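Local coordinates for protein phosphodiesterase (Candida albicans, PDB 6CPU) that belongs to the cyclic nucleotide phosphodiesterase family, a largely helical metalloenzyme fold of the HD superfamily that carries zinc and magnesium ions, at residues A[227-239]-A[251-264]. Numbering follows the deposited sequence.
Sequences NDDLVYCVYLMID and IPLNELLAFIFIVR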
loop_
_atom_site.group_PDB
_atom_site.type_symbol
_atom_site.label_atom_id
_atom_site.label_comp_id
_atom_site.label_asym_id
_atom_site.label_seq_id
_atom_site.Cartn_x
_atom_site.Cartn_y
_atom_site.Cartn_z
ATOM N N ASN A 227 11.266 -3.062 2.053
ATOM C CA ASN A 227 9.939 -3.633 1.881
ATOM C C ASN A 227 9.743 -4.932 2.687
ATOM O O ASN A 227 8.622 -5.234 3.098
ATOM C CB ASN A 227 9.622 -3.825 0.398
ATOM C CG ASN A 227 9.289 -2.520 -0.294
ATOM O OD1 ASN A 227 8.653 -1.654 0.290
ATOM N ND2 ASN A 227 9.704 -2.382 -1.537
ATOM N N ASP A 228 10.818 -5.673 2.946
ATOM C CA ASP A 228 10.742 -6.824 3.848
ATOM C C ASP A 228 10.547 -6.403 5.308
ATOM O O ASP A 228 9.660 -6.920 6.000
ATOM C CB ASP A 228 11.979 -7.728 3.734
ATOM C CG ASP A 228 12.000 -8.587 2.466
ATOM O OD1 ASP A 228 10.984 -8.702 1.734
ATOM O OD2 ASP A 228 13.056 -9.206 2.200
ATOM N N ASP A 229 11.357 -5.450 5.782
ATOM C CA ASP A 229 11.174 -4.887 7.126
ATOM C C ASP A 229 9.739 -4.390 7.294
ATOM O O ASP A 229 9.121 -4.562 8.337
ATOM C CB ASP A 229 12.067 -3.662 7.360
ATOM C CG ASP A 229 13.554 -3.963 7.444
ATOM O OD1 ASP A 229 13.973 -5.055 7.913
ATOM O OD2 ASP A 229 14.320 -3.031 7.069
ATOM N N LEU A 230 9.228 -3.725 6.258
ATOM C CA LEU A 230 7.902 -3.113 6.321
ATOM C C LEU A 230 6.788 -4.142 6.503
ATOM O O LEU A 230 5.806 -3.893 7.209
ATOM C CB LEU A 230 7.663 -2.237 5.091
ATOM C CG LEU A 230 8.507 -0.950 5.105
ATOM C CD1 LEU A 230 8.646 -0.365 3.699
ATOM C CD2 LEU A 230 7.952 0.087 6.088
ATOM N N VAL A 231 6.948 -5.307 5.887
ATOM C CA VAL A 231 6.014 -6.417 6.097
ATOM C C VAL A 231 5.949 -6.753 7.584
ATOM O O VAL A 231 4.853 -6.899 8.166
ATOM C CB VAL A 231 6.435 -7.666 5.288
ATOM C CG1 VAL A 231 5.666 -8.917 5.730
ATOM C CG2 VAL A 231 6.226 -7.416 3.804
ATOM N N TYR A 232 7.116 -6.881 8.206
ATOM C CA TYR A 232 7.143 -7.226 9.632
ATOM C C TYR A 232 6.547 -6.120 10.496
ATOM O O TYR A 232 5.866 -6.409 11.467
ATOM C CB TYR A 232 8.547 -7.561 10.109
ATOM C CG TYR A 232 8.512 -8.288 11.433
ATOM C CD1 TYR A 232 8.744 -7.611 12.633
ATOM C CD2 TYR A 232 8.224 -9.647 11.489
ATOM C CE1 TYR A 232 8.705 -8.277 13.855
ATOM C CE2 TYR A 232 8.189 -10.324 12.703
ATOM C CZ TYR A 232 8.426 -9.635 13.883
ATOM O OH TYR A 232 8.380 -10.308 15.102
ATOM N N CYS A 233 6.809 -4.859 10.148
ATOM C CA CYS A 233 6.169 -3.736 10.830
ATOM C C CYS A 233 4.646 -3.825 10.812
ATOM O O CYS A 233 3.992 -3.589 11.832
ATOM C CB CYS A 233 6.609 -2.402 10.235
ATOM S SG CYS A 233 8.353 -1.981 10.514
ATOM N N VAL A 234 4.072 -4.166 9.661
ATOM C CA VAL A 234 2.634 -4.346 9.577
ATOM C C VAL A 234 2.183 -5.474 10.515
ATOM O O VAL A 234 1.192 -5.335 11.223
ATOM C CB VAL A 234 2.176 -4.649 8.138
ATOM C CG1 VAL A 234 0.678 -4.932 8.103
ATOM C CG2 VAL A 234 2.488 -3.479 7.219
ATOM N N TYR A 235 2.920 -6.579 10.524
ATOM C CA TYR A 235 2.590 -7.697 11.399
ATOM C C TYR A 235 2.561 -7.244 12.870
ATOM O O TYR A 235 1.619 -7.543 13.592
ATOM C CB TYR A 235 3.565 -8.868 11.191
ATOM C CG TYR A 235 3.631 -9.796 12.377
ATOM C CD1 TYR A 235 2.565 -10.628 12.694
ATOM C CD2 TYR A 235 4.740 -9.800 13.221
ATOM C CE1 TYR A 235 2.618 -11.469 13.810
ATOM C CE2 TYR A 235 4.801 -10.635 14.326
ATOM C CZ TYR A 235 3.737 -11.461 14.619
ATOM O OH TYR A 235 3.818 -12.284 15.732
ATOM N N LEU A 236 3.580 -6.506 13.295
ATOM C CA LEU A 236 3.644 -6.009 14.673
ATOM C C LEU A 236 2.399 -5.206 15.044
ATOM O O LEU A 236 1.786 -5.425 16.093
ATOM C CB LEU A 236 4.892 -5.144 14.874
ATOM C CG LEU A 236 6.213 -5.901 14.873
ATOM C CD1 LEU A 236 7.375 -4.928 14.860
ATOM C CD2 LEU A 236 6.300 -6.860 16.056
ATOM N N MET A 237 1.999 -4.303 14.157
ATOM C CA MET A 237 0.864 -3.429 14.425
ATOM C C MET A 237 -0.491 -4.108 14.375
ATOM O O MET A 237 -1.331 -3.902 15.262
ATOM C CB MET A 237 0.914 -2.234 13.489
ATOM C CG MET A 237 2.054 -1.315 13.843
ATOM S SD MET A 237 2.141 0.148 12.813
ATOM C CE MET A 237 3.008 -0.462 11.369
ATOM N N ILE A 238 -0.713 -4.938 13.361
ATOM C CA ILE A 238 -1.991 -5.624 13.234
ATOM C C ILE A 238 -2.162 -6.736 14.274
ATOM O O ILE A 238 -3.246 -6.880 14.841
ATOM C CB ILE A 238 -2.207 -6.169 11.807
ATOM C CG1 ILE A 238 -2.175 -5.021 10.788
ATOM C CG2 ILE A 238 -3.513 -6.934 11.715
ATOM C CD1 ILE A 238 -3.333 -4.049 10.859
ATOM N N ASP A 239 -1.118 -7.520 14.523
ATOM C CA ASP A 239 -1.190 -8.563 15.555
ATOM C C ASP A 239 -1.552 -7.936 16.902
ATOM O O ASP A 239 -2.413 -8.451 17.618
ATOM C CB ASP A 239 0.132 -9.329 15.649
ATOM C CG ASP A 239 0.050 -10.562 16.554
ATOM O OD1 ASP A 239 -1.027 -11.164 16.686
ATOM O OD2 ASP A 239 1.092 -10.951 17.119
ATOM N N ILE A 251 -4.541 -14.668 15.332
ATOM C CA ILE A 251 -4.175 -15.236 14.050
ATOM C C ILE A 251 -2.669 -15.474 14.093
ATOM O O ILE A 251 -1.925 -14.551 14.401
ATOM C CB ILE A 251 -4.585 -14.273 12.918
ATOM C CG1 ILE A 251 -6.117 -14.163 12.883
ATOM C CG2 ILE A 251 -4.064 -14.749 11.575
ATOM C CD1 ILE A 251 -6.653 -13.109 11.939
ATOM N N PRO A 252 -2.218 -16.714 13.800
ATOM C CA PRO A 252 -0.794 -17.059 13.886
ATOM C C PRO A 252 0.100 -16.188 12.993
ATOM O O PRO A 252 -0.363 -15.666 11.987
ATOM C CB PRO A 252 -0.734 -18.517 13.407
ATOM C CG PRO A 252 -2.135 -19.003 13.318
ATOM C CD PRO A 252 -3.026 -17.808 13.229
ATOM N N LEU A 253 1.362 -16.054 13.381
ATOM C CA LEU A 253 2.380 -15.343 12.593
ATOM C C LEU A 253 2.310 -15.634 11.088
ATOM O O LEU A 253 2.273 -14.711 10.289
ATOM C CB LEU A 253 3.778 -15.704 13.104
ATOM C CG LEU A 253 5.000 -15.290 12.273
ATOM C CD1 LEU A 253 5.131 -13.777 12.179
ATOM C CD2 LEU A 253 6.263 -15.879 12.878
ATOM N N ASN A 254 2.328 -16.908 10.706
ATOM C CA ASN A 254 2.398 -17.261 9.281
ATOM C C ASN A 254 1.190 -16.802 8.475
ATOM O O ASN A 254 1.330 -16.409 7.315
ATOM C CB ASN A 254 2.578 -18.767 9.070
ATOM C CG ASN A 254 3.151 -19.086 7.699
ATOM O OD1 ASN A 254 4.150 -18.497 7.283
ATOM N ND2 ASN A 254 2.531 -20.012 6.994
ATOM N N GLU A 255 0.013 -16.889 9.088
ATOM C CA GLU A 255 -1.239 -16.482 8.462
ATOM C C GLU A 255 -1.302 -14.969 8.257
ATOM O O GLU A 255 -1.720 -14.502 7.201
ATOM C CB GLU A 255 -2.395 -16.937 9.341
ATOM C CG GLU A 255 -3.775 -16.800 8.738
ATOM C CD GLU A 255 -4.819 -17.539 9.564
ATOM O OE1 GLU A 255 -4.481 -18.571 10.187
ATOM O OE2 GLU A 255 -5.971 -17.072 9.603
ATOM N N LEU A 256 -0.894 -14.209 9.269
ATOM C CA LEU A 256 -0.804 -12.748 9.127
ATOM C C LEU A 256 0.230 -12.339 8.092
ATOM O O LEU A 256 -0.038 -11.476 7.263
ATOM C CB LEU A 256 -0.497 -12.063 10.456
ATOM C CG LEU A 256 -1.672 -11.831 11.392
ATOM C CD1 LEU A 256 -1.194 -11.103 12.642
ATOM C CD2 LEU A 256 -2.790 -11.050 10.711
ATOM N N LEU A 257 1.402 -12.970 8.114
ATOM C CA LEU A 257 2.411 -12.681 7.093
ATOM C C LEU A 257 1.911 -12.969 5.675
ATOM O O LEU A 257 2.167 -12.188 4.762
ATOM C CB LEU A 257 3.714 -13.426 7.364
ATOM C CG LEU A 257 4.554 -12.991 8.574
ATOM C CD1 LEU A 257 5.834 -13.816 8.651
ATOM C CD2 LEU A 257 4.901 -11.515 8.554
ATOM N N ALA A 258 1.201 -14.081 5.469
ATOM C CA ALA A 258 0.666 -14.376 4.136
ATOM C C ALA A 258 -0.240 -13.234 3.638
ATOM O O ALA A 258 -0.136 -12.788 2.492
ATOM C CB ALA A 258 -0.099 -15.704 4.135
ATOM N N PHE A 259 -1.151 -12.804 4.497
ATOM C CA PHE A 259 -2.040 -11.687 4.211
ATOM C C PHE A 259 -1.250 -10.429 3.841
ATOM O O PHE A 259 -1.575 -9.749 2.868
ATOM C CB PHE A 259 -2.956 -11.455 5.420
ATOM C CG PHE A 259 -3.619 -10.106 5.464
ATOM C CD1 PHE A 259 -4.537 -9.722 4.501
ATOM C CD2 PHE A 259 -3.348 -9.221 6.505
ATOM C CE1 PHE A 259 -5.160 -8.490 4.564
ATOM C CE2 PHE A 259 -3.969 -7.993 6.574
ATOM C CZ PHE A 259 -4.880 -7.620 5.595
ATOM N N ILE A 260 -0.210 -10.135 4.611
ATOM C CA ILE A 260 0.564 -8.918 4.378
ATOM C C ILE A 260 1.375 -8.992 3.087
ATOM O O ILE A 260 1.537 -7.975 2.392
ATOM C CB ILE A 260 1.475 -8.596 5.582
ATOM C CG1 ILE A 260 0.608 -8.347 6.817
ATOM C CG2 ILE A 260 2.340 -7.369 5.300
ATOM C CD1 ILE A 260 1.326 -8.624 8.111
ATOM N N PHE A 261 1.883 -10.179 2.748
ATOM C CA PHE A 261 2.559 -10.358 1.452
ATOM C C PHE A 261 1.608 -10.069 0.297
ATOM O O PHE A 261 1.983 -9.418 -0.688
ATOM C CB PHE A 261 3.134 -11.768 1.301
ATOM C CG PHE A 261 4.554 -11.901 1.742
ATOM C CD1 PHE A 261 4.871 -12.036 3.082
ATOM C CD2 PHE A 261 5.578 -11.950 0.805
ATOM C CE1 PHE A 261 6.183 -12.179 3.493
ATOM C CE2 PHE A 261 6.894 -12.093 1.208
ATOM C CZ PHE A 261 7.198 -12.198 2.555
ATOM N N ILE A 262 0.376 -10.555 0.424
ATOM C CA ILE A 262 -0.675 -10.318 -0.564
ATOM C C ILE A 262 -0.963 -8.826 -0.702
ATOM O O ILE A 262 -1.072 -8.332 -1.815
ATOM C CB ILE A 262 -2.010 -11.024 -0.181
ATOM C CG1 ILE A 262 -1.950 -12.556 -0.270
ATOM C CG2 ILE A 262 -3.185 -10.480 -0.979
ATOM C CD1 ILE A 262 -0.811 -13.159 -1.017
ATOM N N VAL A 263 -1.043 -8.114 0.427
ATOM C CA VAL A 263 -1.250 -6.660 0.408
ATOM C C VAL A 263 -0.073 -5.961 -0.272
ATOM O O VAL A 263 -0.275 -5.119 -1.155
ATOM C CB VAL A 263 -1.428 -6.072 1.833
ATOM C CG1 VAL A 263 -1.397 -4.549 1.792
ATOM C CG2 VAL A 263 -2.726 -6.548 2.458
ATOM N N ARG A 264 1.146 -6.303 0.127
ATOM C CA ARG A 264 2.348 -5.694 -0.483
ATOM C C ARG A 264 2.339 -5.875 -2.003
ATOM O O ARG A 264 2.650 -4.939 -2.755
ATOM C CB ARG A 264 3.624 -6.270 0.125
ATOM C CG ARG A 264 4.892 -5.664 -0.425
ATOM C CD ARG A 264 6.116 -6.242 0.244
ATOM N NE ARG A 264 6.490 -7.549 -0.304
ATOM C CZ ARG A 264 7.586 -8.221 0.026
ATOM N NH1 ARG A 264 8.410 -7.755 0.951
ATOM N NH2 ARG A 264 7.866 -9.373 -0.572
HETATM O O HOH W 1 10.288 -10.836 0.298
#
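Val231 of helix 227-239 sits as a knob in a hole formed by Leu257, Ile260, Phe261 and Arg264 of helix 253-264, a compact example of how two consecutive helices whose N-to-C directions cross at 125°, well away from antiparallel, can pack. Its two methyls divide the work. CG1, anti to the backbone N (chi1 167°), reaches Ile260 CG2 at 3.7 Å and also touches Leu257 CD2, whereas CG2 lies against the aliphatic and guanidinium parts of Arg264. One turn on, Val234 runs alongside Ile260 with the two side chains pointing opposite ways, Ile260 CG1 lying 3.6 Å from Val234 CG1; Ile260 also rests CD1 on the backbone N and CA of Tyr235.

Aliphatic groups gather round the ring of Tyr235. Leu253 CD1 lies over the centre of one ring face, a CH-pi contact 3.7 Å from the centroid, while Leu256 CD1 comes to the ring edge, near its plane, and also meets Asp239 CB at 3.7 Å. The phenol is thus met on a face and at an edge by leucines one turn apart.

Polar bonds close the other end. Arg264 is extended as far as CD and then bends at chi3 (80°), bringing NH1 to Asp228 OD1 at 2.9 Å. This salt bridge uses the anti lone pair of OD1, with carboxylate and guanidinium nearly coplanar. NH1 also makes a weak hydrogen bond to Asn227 O, and a water joins NH2 to the same OD1. Asp228 OD2 in turn accepts from Gln201 N, and Arg264 NH2 donates to Phe33 O, so each of the two groups has a further partner beyond this contact.

The buried pair lies within the helical body: helix 276-292 packs on Leu230 and Val234, helix 205-216 on Tyr232, and helix 177-193 against Ala258 and Phe259.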